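PDB 7K3P: UDP-glucose 4-epimerase from Campylobacter jejuni subsp. jejuni serotype O:2, which catalyses the NAD-dependent inversion of configuration at C4 of the sugar in UDP-sugars, probably interconverting UDP-glucose with UDP-galactose and the corresponding N-acetylated pair. Local coordinates for residues F135-A140 with I187-N192; Q77-L82 with T119-T124; I284-K289 with D329-C334. The protein carries 2 engineered substitutions. One frame throughout, in Å; residues are numbered along the deposited sequence.

Contact 1. Residues F135-A140 with I187-N192. With NAD (nicotinamide-adenine-dinucleotide), chain C.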
loop_
_atom_site.group_PDB
_atom_site.type_symbol
_atom_site.label_atom_id
_atom_site.label_comp_id
_atom_site.label_asym_id
_atom_site.label_seq_id
_atom_site.Cartn_x
_atom_site.Cartn_y
_atom_site.Cartn_z
ATOM N N PHE A 135 11.185 11.011 4.313
ATOM C CA PHE A 135 10.451 9.871 4.886
ATOM C C PHE A 135 11.393 8.848 5.508
ATOM O O PHE A 135 12.288 8.317 4.829
ATOM C CB PHE A 135 9.601 9.213 3.802
ATOM C CG PHE A 135 8.797 8.026 4.281
ATOM C CD1 PHE A 135 8.041 8.104 5.447
ATOM C CD2 PHE A 135 8.764 6.847 3.535
ATOM C CE1 PHE A 135 7.283 7.002 5.888
ATOM C CE2 PHE A 135 8.009 5.748 3.954
ATOM C CZ PHE A 135 7.261 5.831 5.135
ATOM N N SER A 136 11.206 8.586 6.802
ATOM C CA SER A 136 11.911 7.509 7.471
ATOM C C SER A 136 11.285 6.180 7.061
ATOM O O SER A 136 10.244 5.781 7.616
ATOM C CB SER A 136 11.801 7.649 8.983
ATOM O OG SER A 136 12.242 8.913 9.408
ATOM N N SER A 137 11.902 5.503 6.090
ATOM C CA SER A 137 11.461 4.161 5.722
ATOM C C SER A 137 12.320 3.180 6.522
ATOM O O SER A 137 12.724 3.491 7.635
ATOM C CB SER A 137 11.618 3.945 4.226
ATOM O OG SER A 137 11.077 2.699 3.841
ATOM N N THR A 138 12.624 2.015 5.958
ATOM C CA THR A 138 13.312 0.982 6.736
ATOM C C THR A 138 13.962 -0.056 5.835
ATOM O O THR A 138 13.507 -0.280 4.721
ATOM C CB THR A 138 12.329 0.223 7.677
ATOM O OG1 THR A 138 12.983 -0.930 8.244
ATOM C CG2 THR A 138 11.092 -0.261 6.893
ATOM N N ALA A 139 15.012 -0.708 6.330
ATOM C CA ALA A 139 15.605 -1.823 5.580
ATOM C C ALA A 139 14.646 -3.019 5.489
ATOM O O ALA A 139 14.805 -3.881 4.629
ATOM C CB ALA A 139 16.951 -2.251 6.191
ATOM N N ALA A 140 13.644 -3.071 6.365
ATOM C CA ALA A 140 12.610 -4.112 6.266
ATOM C C ALA A 140 11.943 -4.136 4.883
ATOM O O ALA A 140 11.344 -5.147 4.486
ATOM C CB ALA A 140 11.544 -3.960 7.397
ATOM N N ILE A 187 13.623 9.394 0.572
ATOM C CA ILE A 187 13.342 8.266 1.443
ATOM C C ILE A 187 14.621 7.720 2.050
ATOM O O ILE A 187 15.593 7.461 1.330
ATOM C CB ILE A 187 12.654 7.140 0.664
ATOM C CG1 ILE A 187 11.225 7.558 0.289
ATOM C CG2 ILE A 187 12.666 5.841 1.497
ATOM C CD1 ILE A 187 10.700 6.853 -0.964
ATOM N N LEU A 188 14.627 7.525 3.365
ATOM C CA LEU A 188 15.796 6.953 4.031
ATOM C C LEU A 188 15.488 5.538 4.552
ATOM O O LEU A 188 14.519 5.337 5.302
ATOM C CB LEU A 188 16.269 7.870 5.176
ATOM C CG LEU A 188 16.666 9.293 4.764
ATOM C CD1 LEU A 188 17.190 10.087 5.944
ATOM C CD2 LEU A 188 17.727 9.231 3.675
ATOM N N ARG A 189 16.296 4.556 4.148
ATOM C CA ARG A 189 16.166 3.192 4.687
ATOM C C ARG A 189 17.392 2.866 5.535
ATOM O O ARG A 189 18.511 3.260 5.186
ATOM C CB ARG A 189 16.057 2.177 3.557
ATOM C CG ARG A 189 14.921 2.421 2.567
ATOM C CD ARG A 189 15.086 1.510 1.377
ATOM N NE ARG A 189 14.069 1.732 0.354
ATOM C CZ ARG A 189 14.267 1.510 -0.935
ATOM N NH1 ARG A 189 15.449 1.047 -1.351
ATOM N NH2 ARG A 189 13.295 1.753 -1.798
ATOM N N TYR A 190 17.189 2.147 6.636
ATOM C CA TYR A 190 18.296 1.777 7.506
ATOM C C TYR A 190 17.907 0.619 8.399
ATOM O O TYR A 190 16.716 0.309 8.559
ATOM C CB TYR A 190 18.766 2.976 8.353
ATOM C CG TYR A 190 17.636 3.807 8.952
ATOM C CD1 TYR A 190 16.939 4.734 8.184
ATOM C CD2 TYR A 190 17.299 3.685 10.293
ATOM C CE1 TYR A 190 15.903 5.517 8.749
ATOM C CE2 TYR A 190 16.297 4.455 10.857
ATOM C CZ TYR A 190 15.603 5.360 10.081
ATOM O OH TYR A 190 14.602 6.112 10.664
ATOM N N PHE A 191 18.916 -0.025 8.971
ATOM C CA PHE A 191 18.680 -1.121 9.893
ATOM C C PHE A 191 18.451 -0.586 11.305
ATOM O O PHE A 191 18.059 0.569 11.484
ATOM C CB PHE A 191 19.851 -2.108 9.831
ATOM C CG PHE A 191 19.816 -2.991 8.616
ATOM C CD1 PHE A 191 19.081 -4.177 8.625
ATOM C CD2 PHE A 191 20.480 -2.625 7.452
ATOM C CE1 PHE A 191 19.028 -4.994 7.495
ATOM C CE2 PHE A 191 20.436 -3.435 6.319
ATOM C CZ PHE A 191 19.710 -4.624 6.338
ATOM N N ASN A 192 18.711 -1.414 12.307
ATOM C CA ASN A 192 18.368 -1.082 13.681
ATOM C C ASN A 192 19.174 0.109 14.229
ATOM O O ASN A 192 20.381 0.245 13.950
ATOM C CB ASN A 192 18.594 -2.307 14.563
ATOM C CG ASN A 192 18.201 -2.061 16.011
ATOM O OD1 ASN A 192 19.056 -2.006 16.905
ATOM N ND2 ASN A 192 16.906 -1.889 16.247
HETATM P PA NAD C . 9.502 6.196 18.088
HETATM O O1A NAD C . 8.325 5.376 18.557
HETATM O O2A NAD C . 10.386 6.572 19.244
HETATM O O5B NAD C . 9.021 7.541 17.417
HETATM C C5B NAD C . 7.735 7.579 16.868
HETATM C C4B NAD C . 7.071 8.840 17.261
HETATM O O4B NAD C . 5.946 9.103 16.474
HETATM C C3B NAD C . 6.605 8.789 18.750
HETATM O O3B NAD C . 7.048 9.896 19.624
HETATM C C2B NAD C . 5.078 8.566 18.630
HETATM O O2B NAD C . 4.373 9.074 19.681
HETATM C C1B NAD C . 4.825 9.283 17.343
HETATM N N9A NAD C . 3.572 8.859 16.699
HETATM C C8A NAD C . 3.219 7.599 16.372
HETATM N N7A NAD C . 1.997 7.584 15.818
HETATM C C5A NAD C . 1.523 8.836 15.768
HETATM C C6A NAD C . 0.329 9.419 15.316
HETATM N N6A NAD C . -0.700 8.593 14.731
HETATM N N1A NAD C . 0.158 10.754 15.398
HETATM C C2A NAD C . 1.096 11.557 15.931
HETATM N N3A NAD C . 2.272 11.025 16.402
HETATM C C4A NAD C . 2.510 9.683 16.331
HETATM O O3 NAD C . 10.290 5.337 17.008
HETATM P PN NAD C . 11.724 5.712 16.467
HETATM O O1N NAD C . 12.098 7.124 16.878
HETATM O O2N NAD C . 12.695 4.723 17.036
HETATM O O5D NAD C . 11.687 5.593 14.891
HETATM C C5D NAD C . 11.119 6.653 14.156
HETATM C C4D NAD C . 11.005 6.307 12.681
HETATM O O4D NAD C . 12.207 5.757 12.188
HETATM C C3D NAD C . 9.839 5.386 12.338
HETATM O O3D NAD C . 9.276 5.779 11.151
HETATM C C2D NAD C . 10.438 4.064 12.107
HETATM O O2D NAD C . 9.708 3.250 11.266
HETATM C C1D NAD C . 11.840 4.463 11.573
HETATM N N1N NAD C . 12.931 3.400 11.762
HETATM C C2N NAD C . 13.328 3.172 13.065
HETATM C C3N NAD C . 14.318 2.226 13.315
HETATM C C7N NAD C . 14.760 1.967 14.732
HETATM O O7N NAD C . 14.255 2.549 15.680
HETATM N N7N NAD C . 15.788 1.009 14.963
HETATM C C4N NAD C . 14.891 1.540 12.261
HETATM C C5N NAD C . 14.487 1.776 10.967
HETATM C C6N NAD C . 13.488 2.722 10.698
#
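Ala-139 sets its methyl squarely over the middle of the Phe-191 ring, CB lying 3.5 Å from the ring centroid and only 4° off its normal, a CH-pi contact over the face of the ring. The neighbouring ring, Tyr-190, serves the cofactor instead. Its CG occupies the cramped rotamer between backbone N and carbonyl carbon (chi1 43°), which swings the phenol back along Ser-137 and brings it obliquely against the nicotinamide; there its OH donates a hydrogen bond to the ribose oxygen O4D of NAD (2.9 Å), and CE2 comes within 3.2 Å of C5N.

Further back, Phe-135 and Ile-187 point the same way side by side, with CG1 of Ile-187 at the edge of the ring. The other branch, CG2, presses tightly on CB of Ser-137. Backbone bonds join the pairs: Leu-188 N reaches Phe-135 O almost straight (2.9 Å, 176°), Ser-137 N meets Leu-188 O, and Ala-139 N bonds to Tyr-190 O. Thr-138 OG1 receives Ala-140 N in an ST turn as the chain leaves the sheet.

Strands 132-136 and 184-189 are parallel neighbours in the Rossmann-type sheet, and their C-terminal ends line the NAD pocket. Helix 161-179 covers the side of Phe-135 and Ile-187, its Glu-170 holding both Ser-137 and Arg-189; helix 248-261 packs on Leu-188 and Tyr-190, and strand 268-271 flanks 184-189.

Contact 2. Residues Q77-L82 with T119-T124; sequences QGVKAL and TNLIET
Val-79 supplies most of what helix 76-86 gives to this contact, meeting Asn-120, Leu-121 and Thr-124 of helix 107-127. Its branch CG1 stands opposite the backbone N (chi1 166°) and is thereby carried into the space between the helices, where it finds three different partners. From the facing direction comes the amide of Asn-120, whose ND2 lies 3.9 Å from CG1 and as far from CB, a van der Waals approach of a polar group to a branched aliphatic one. Leu-121 crosses the valine at roughly a right angle and brings only CD1 to CG1, at 4.0 Å. The third is Thr-124, which offers both of its branches, OG1 and CG2.

One residue on, Lys-80 contributes its backbone: CG2 of Thr-124 rests on its CA at 3.9 Å, while the extended side chain leads its ammonium group away from helix 107-127. The hydroxyl of Thr-124 is turned back onto its own helix, where OG1 donates to Asn-120 O (3.0 Å) from above the carbonyl plane. That oxygen also takes the regular helical bond from Thr-124 N, so two bonds grip it, and the one from OG1 holds the threonine's rotation, with CG2 toward Lys-80.

Phe-83 and Leu-73 extend the apolar seam, and Met-112 of the second subunit packs on Asn-120. The segments run in the same general direction, their axes 29° apart with a closest approach of 9.9 Å, an arrangement characteristic of neighbouring helices on one face of a Rossmann-type alpha/beta sandwich.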
loop_
_atom_site.group_PDB
_atom_site.type_symbol
_atom_site.label_atom_id
_atom_site.label_comp_id
_atom_site.label_asym_id
_atom_site.label_seq_id
_atom_site.Cartn_x
_atom_site.Cartn_y
_atom_site.Cartn_z
ATOM N N GLN A 77 -8.565 16.054 9.344
ATOM C CA GLN A 77 -8.975 17.453 9.223
ATOM C C GLN A 77 -8.015 18.339 10.004
ATOM O O GLN A 77 -7.641 19.408 9.545
ATOM C CB GLN A 77 -10.400 17.662 9.757
ATOM C CG GLN A 77 -10.883 19.115 9.645
ATOM C CD GLN A 77 -11.051 19.560 8.196
ATOM O OE1 GLN A 77 -11.398 18.761 7.329
ATOM N NE2 GLN A 77 -10.807 20.849 7.930
ATOM N N GLY A 78 -7.639 17.888 11.196
ATOM C CA GLY A 78 -6.722 18.619 12.047
ATOM C C GLY A 78 -5.365 18.778 11.377
ATOM O O GLY A 78 -4.701 19.810 11.526
ATOM N N VAL A 79 -4.955 17.754 10.635
ATOM C CA VAL A 79 -3.697 17.808 9.896
ATOM C C VAL A 79 -3.800 18.808 8.763
ATOM O O VAL A 79 -2.935 19.661 8.594
ATOM C CB VAL A 79 -3.311 16.412 9.333
ATOM C CG1 VAL A 79 -2.184 16.527 8.286
ATOM C CG2 VAL A 79 -2.908 15.478 10.471
ATOM N N LYS A 80 -4.860 18.693 7.974
ATOM C CA LYS A 80 -5.073 19.604 6.868
ATOM C C LYS A 80 -5.048 21.045 7.371
ATOM O O LYS A 80 -4.391 21.912 6.781
ATOM C CB LYS A 80 -6.401 19.306 6.181
ATOM C CG LYS A 80 -6.765 20.317 5.110
ATOM C CD LYS A 80 -8.092 19.962 4.434
ATOM C CE LYS A 80 -8.521 21.051 3.465
ATOM N NZ LYS A 80 -9.660 20.612 2.592
ATOM N N ALA A 81 -5.742 21.295 8.480
ATOM C CA ALA A 81 -5.851 22.660 8.995
ATOM C C ALA A 81 -4.500 23.173 9.505
ATOM O O ALA A 81 -4.151 24.333 9.281
ATOM C CB ALA A 81 -6.911 22.738 10.091
ATOM N N LEU A 82 -3.747 22.320 10.198
ATOM C CA LEU A 82 -2.406 22.709 10.653
ATOM C C LEU A 82 -1.554 23.132 9.449
ATOM O O LEU A 82 -0.926 24.199 9.456
ATOM C CB LEU A 82 -1.732 21.571 11.422
ATOM C CG LEU A 82 -0.266 21.750 11.817
ATOM C CD1 LEU A 82 -0.103 22.831 12.896
ATOM C CD2 LEU A 82 0.334 20.429 12.293
ATOM N N THR A 119 -0.454 8.424 4.014
ATOM C CA THR A 119 -1.117 8.782 2.766
ATOM C C THR A 119 -1.855 10.121 2.895
ATOM O O THR A 119 -1.751 10.997 2.022
ATOM C CB THR A 119 -2.089 7.679 2.295
ATOM O OG1 THR A 119 -1.358 6.461 2.139
ATOM C CG2 THR A 119 -2.738 8.055 0.979
ATOM N N ASN A 120 -2.616 10.292 3.966
ATOM C CA ASN A 120 -3.278 11.580 4.150
ATOM C C ASN A 120 -2.251 12.714 4.253
ATOM O O ASN A 120 -2.453 13.804 3.720
ATOM C CB ASN A 120 -4.141 11.581 5.398
ATOM C CG ASN A 120 -4.702 12.959 5.678
ATOM O OD1 ASN A 120 -5.544 13.444 4.926
ATOM N ND2 ASN A 120 -4.202 13.612 6.726
ATOM N N LEU A 121 -1.157 12.451 4.964
ATOM C CA LEU A 121 -0.088 13.433 5.134
ATOM C C LEU A 121 0.456 13.879 3.783
ATOM O O LEU A 121 0.649 15.072 3.542
ATOM C CB LEU A 121 1.021 12.840 6.001
ATOM C CG LEU A 121 2.029 13.750 6.689
ATOM C CD1 LEU A 121 1.351 14.874 7.454
ATOM C CD2 LEU A 121 2.888 12.914 7.643
ATOM N N ILE A 122 0.700 12.925 2.895
ATOM C CA ILE A 122 1.198 13.256 1.560
ATOM C C ILE A 122 0.186 14.071 0.767
ATOM O O ILE A 122 0.550 15.089 0.147
ATOM C CB ILE A 122 1.607 11.997 0.773
ATOM C CG1 ILE A 122 2.816 11.334 1.441
ATOM C CG2 ILE A 122 1.918 12.344 -0.691
ATOM C CD1 ILE A 122 3.001 9.836 1.036
ATOM N N GLU A 123 -1.078 13.642 0.771
ATOM C CA GLU A 123 -2.103 14.422 0.074
ATOM C C GLU A 123 -2.135 15.861 0.583
ATOM O O GLU A 123 -2.240 16.802 -0.204
ATOM C CB GLU A 123 -3.494 13.801 0.203
ATOM C CG GLU A 123 -4.547 14.617 -0.558
ATOM C CD GLU A 123 -5.919 13.974 -0.528
ATOM O OE1 GLU A 123 -6.508 13.893 0.569
ATOM O OE2 GLU A 123 -6.397 13.551 -1.603
ATOM N N THR A 124 -2.019 16.018 1.900
ATOM C CA THR A 124 -2.032 17.332 2.542
ATOM C C THR A 124 -0.796 18.169 2.150
ATOM O O THR A 124 -0.904 19.381 1.924
ATOM C CB THR A 124 -2.113 17.180 4.075
ATOM O OG1 THR A 124 -3.370 16.580 4.422
ATOM C CG2 THR A 124 -2.002 18.526 4.764
#

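Contact 3. Residues I284-K289 with D329-C334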
loop_
_atom_site.group_PDB
_atom_site.type_symbol
_atom_site.label_atom_id
_atom_site.label_comp_id
_atom_site.label_asym_id
_atom_site.label_seq_id
_atom_site.Cartn_x
_atom_site.Cartn_y
_atom_site.Cartn_z
ATOM N N ILE A 284 29.342 -8.081 21.713
ATOM C CA ILE A 284 29.391 -8.638 23.062
ATOM C C ILE A 284 30.557 -8.045 23.851
ATOM O O ILE A 284 30.368 -7.536 24.963
ATOM C CB ILE A 284 29.484 -10.171 23.034
ATOM C CG1 ILE A 284 28.137 -10.759 22.599
ATOM C CG2 ILE A 284 29.893 -10.703 24.406
ATOM C CD1 ILE A 284 28.207 -12.203 22.147
ATOM N N GLU A 285 31.754 -8.090 23.265
ATOM C CA GLU A 285 32.944 -7.522 23.909
ATOM C C GLU A 285 32.735 -6.043 24.261
ATOM O O GLU A 285 32.942 -5.633 25.404
ATOM C CB GLU A 285 34.188 -7.693 23.022
ATOM C CG GLU A 285 35.526 -7.521 23.774
ATOM C CD GLU A 285 36.745 -7.406 22.845
ATOM O OE1 GLU A 285 37.358 -6.314 22.794
ATOM O OE2 GLU A 285 37.100 -8.403 22.177
ATOM N N ALA A 286 32.311 -5.250 23.277
ATOM C CA ALA A 286 32.022 -3.835 23.502
ATOM C C ALA A 286 30.957 -3.596 24.579
ATOM O O ALA A 286 31.136 -2.751 25.454
ATOM C CB ALA A 286 31.626 -3.156 22.193
ATOM N N MET A 287 29.843 -4.320 24.523
ATOM C CA MET A 287 28.790 -4.109 25.516
ATOM C C MET A 287 29.277 -4.435 26.929
ATOM O O MET A 287 28.970 -3.707 27.887
ATOM C CB MET A 287 27.536 -4.925 25.190
ATOM C CG MET A 287 26.351 -4.598 26.099
ATOM S SD MET A 287 25.797 -2.867 25.958
ATOM C CE MET A 287 25.144 -2.865 24.276
ATOM N N LYS A 288 30.038 -5.524 27.057
ATOM C CA LYS A 288 30.567 -5.934 28.356
ATOM C C LYS A 288 31.533 -4.882 28.912
ATOM O O LYS A 288 31.446 -4.493 30.080
ATOM C CB LYS A 288 31.232 -7.319 28.269
ATOM C CG LYS A 288 30.228 -8.474 28.137
ATOM C CD LYS A 288 30.884 -9.868 28.155
ATOM C CE LYS A 288 29.829 -10.919 28.527
ATOM N NZ LYS A 288 30.320 -12.325 28.565
ATOM N N LYS A 289 32.439 -4.416 28.060
ATOM C CA LYS A 289 33.450 -3.438 28.457
ATOM C C LYS A 289 32.828 -2.120 28.916
ATOM O O LYS A 289 33.235 -1.530 29.922
ATOM C CB LYS A 289 34.408 -3.170 27.293
ATOM C CG LYS A 289 35.377 -2.032 27.560
ATOM C CD LYS A 289 36.282 -1.770 26.363
ATOM C CE LYS A 289 37.152 -0.544 26.616
ATOM N NZ LYS A 289 38.095 -0.288 25.498
ATOM N N ASP A 329 31.557 4.082 16.198
ATOM C CA ASP A 329 32.455 3.676 17.266
ATOM C C ASP A 329 31.658 2.717 18.136
ATOM O O ASP A 329 30.724 3.141 18.814
ATOM C CB ASP A 329 32.890 4.922 18.058
ATOM C CG ASP A 329 33.738 4.594 19.274
ATOM O OD1 ASP A 329 33.360 3.712 20.073
ATOM O OD2 ASP A 329 34.791 5.241 19.441
ATOM N N LEU A 330 32.015 1.431 18.109
ATOM C CA LEU A 330 31.178 0.401 18.730
ATOM C C LEU A 330 30.991 0.625 20.220
ATOM O O LEU A 330 29.922 0.338 20.768
ATOM C CB LEU A 330 31.741 -1.011 18.497
ATOM C CG LEU A 330 30.769 -2.115 18.030
ATOM C CD1 LEU A 330 31.154 -3.479 18.565
ATOM C CD2 LEU A 330 29.288 -1.806 18.316
ATOM N N GLU A 331 32.022 1.128 20.890
ATOM C CA GLU A 331 31.899 1.364 22.331
ATOM C C GLU A 331 30.880 2.466 22.632
ATOM O O GLU A 331 30.061 2.335 23.548
ATOM C CB GLU A 331 33.267 1.641 22.980
ATOM C CG GLU A 331 34.124 0.365 23.145
ATOM C CD GLU A 331 35.492 0.620 23.788
ATOM O OE1 GLU A 331 35.664 1.655 24.466
ATOM O OE2 GLU A 331 36.395 -0.229 23.610
ATOM N N LEU A 332 30.917 3.532 21.838
ATOM C CA LEU A 332 29.953 4.628 21.961
ATOM C C LEU A 332 28.538 4.147 21.670
ATOM O O LEU A 332 27.580 4.506 22.362
ATOM C CB LEU A 332 30.298 5.749 20.978
ATOM C CG LEU A 332 31.635 6.442 21.203
ATOM C CD1 LEU A 332 31.796 7.631 20.251
ATOM C CD2 LEU A 332 31.741 6.880 22.656
ATOM N N ILE A 333 28.413 3.343 20.620
ATOM C CA ILE A 333 27.112 2.816 20.227
ATOM C C ILE A 333 26.556 1.912 21.322
ATOM O O ILE A 333 25.398 2.062 21.729
ATOM C CB ILE A 333 27.191 2.099 18.873
ATOM C CG1 ILE A 333 27.527 3.114 17.781
ATOM C CG2 ILE A 333 25.877 1.394 18.558
ATOM C CD1 ILE A 333 28.051 2.493 16.506
ATOM N N CYS A 334 27.379 1.001 21.832
ATOM C CA CYS A 334 26.924 0.129 22.918
ATOM C C CYS A 334 26.617 0.904 24.198
ATOM O O CYS A 334 25.627 0.620 24.877
ATOM C CB CYS A 334 27.921 -1.003 23.175
ATOM S SG CYS A 334 27.954 -2.216 21.823
#
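Ala-286 and Cys-334 bury the most surface here, closely followed by Glu-331. The alanine methyl points toward helix 330-343 and is received between two side chains, CD1 of Leu-330 at 3.7 Å and SG of Cys-334 at 3.8 Å. Such a small residue lets the helices come close: the axes of the two short segments approach to 8.6 Å while crossing at -62°.

Cys-334 holds its sulfur opposite its own carbonyl carbon (chi1 -70°), which puts SG against Ala-286 while CB faces Met-287, whose CE also nears SG. The methionine chain leaves its helix and then bends twice, at chi2 and chi3, so that the terminal methyl CE curls over to CB of Cys-334 at 3.5 Å. The same side chain lies against Ala-216, Ala-217 and Ala-220 of helix 212-220, so three helices converge on it. They belong to the smaller, C-terminal part of the epimerase fold, which in relatives of this family carries much of the UDP-sugar site.

At the exposed side, Glu-331 pairs with Lys-289. Its extended chain meets that of the lysine at a slant, and the two form a salt bridge, although the modelled 2.5 Å between Lys-289 NZ and Glu-331 OE2 is doubtfully short. The start of helix 330-343 is capped by Asp-329, whose OD1 accepts from Leu-332 N (3.0 Å) from above the carboxylate plane.

The three contacts follow one another along the chain in the order 2, 1, 3, each closing before the next opens. Contacts 1 and 2 share the Rossmann-type NAD-binding part: helix 107-127 of contact 2 leads directly into strand 132-136 of contact 1, and their centres lie 23 Å apart. Contact 3 is also about 23 Å from contact 1, centre to centre, but on the other side of the chain's centre from contact 2, from which it is separated by about 42 Å. Contact 1 thus occupies the middle, at the nicotinamide, flanked by helix packing near the subunit interface and by helix packing in the C-terminal part, the region that in relatives holds much of the sugar-nucleotide site.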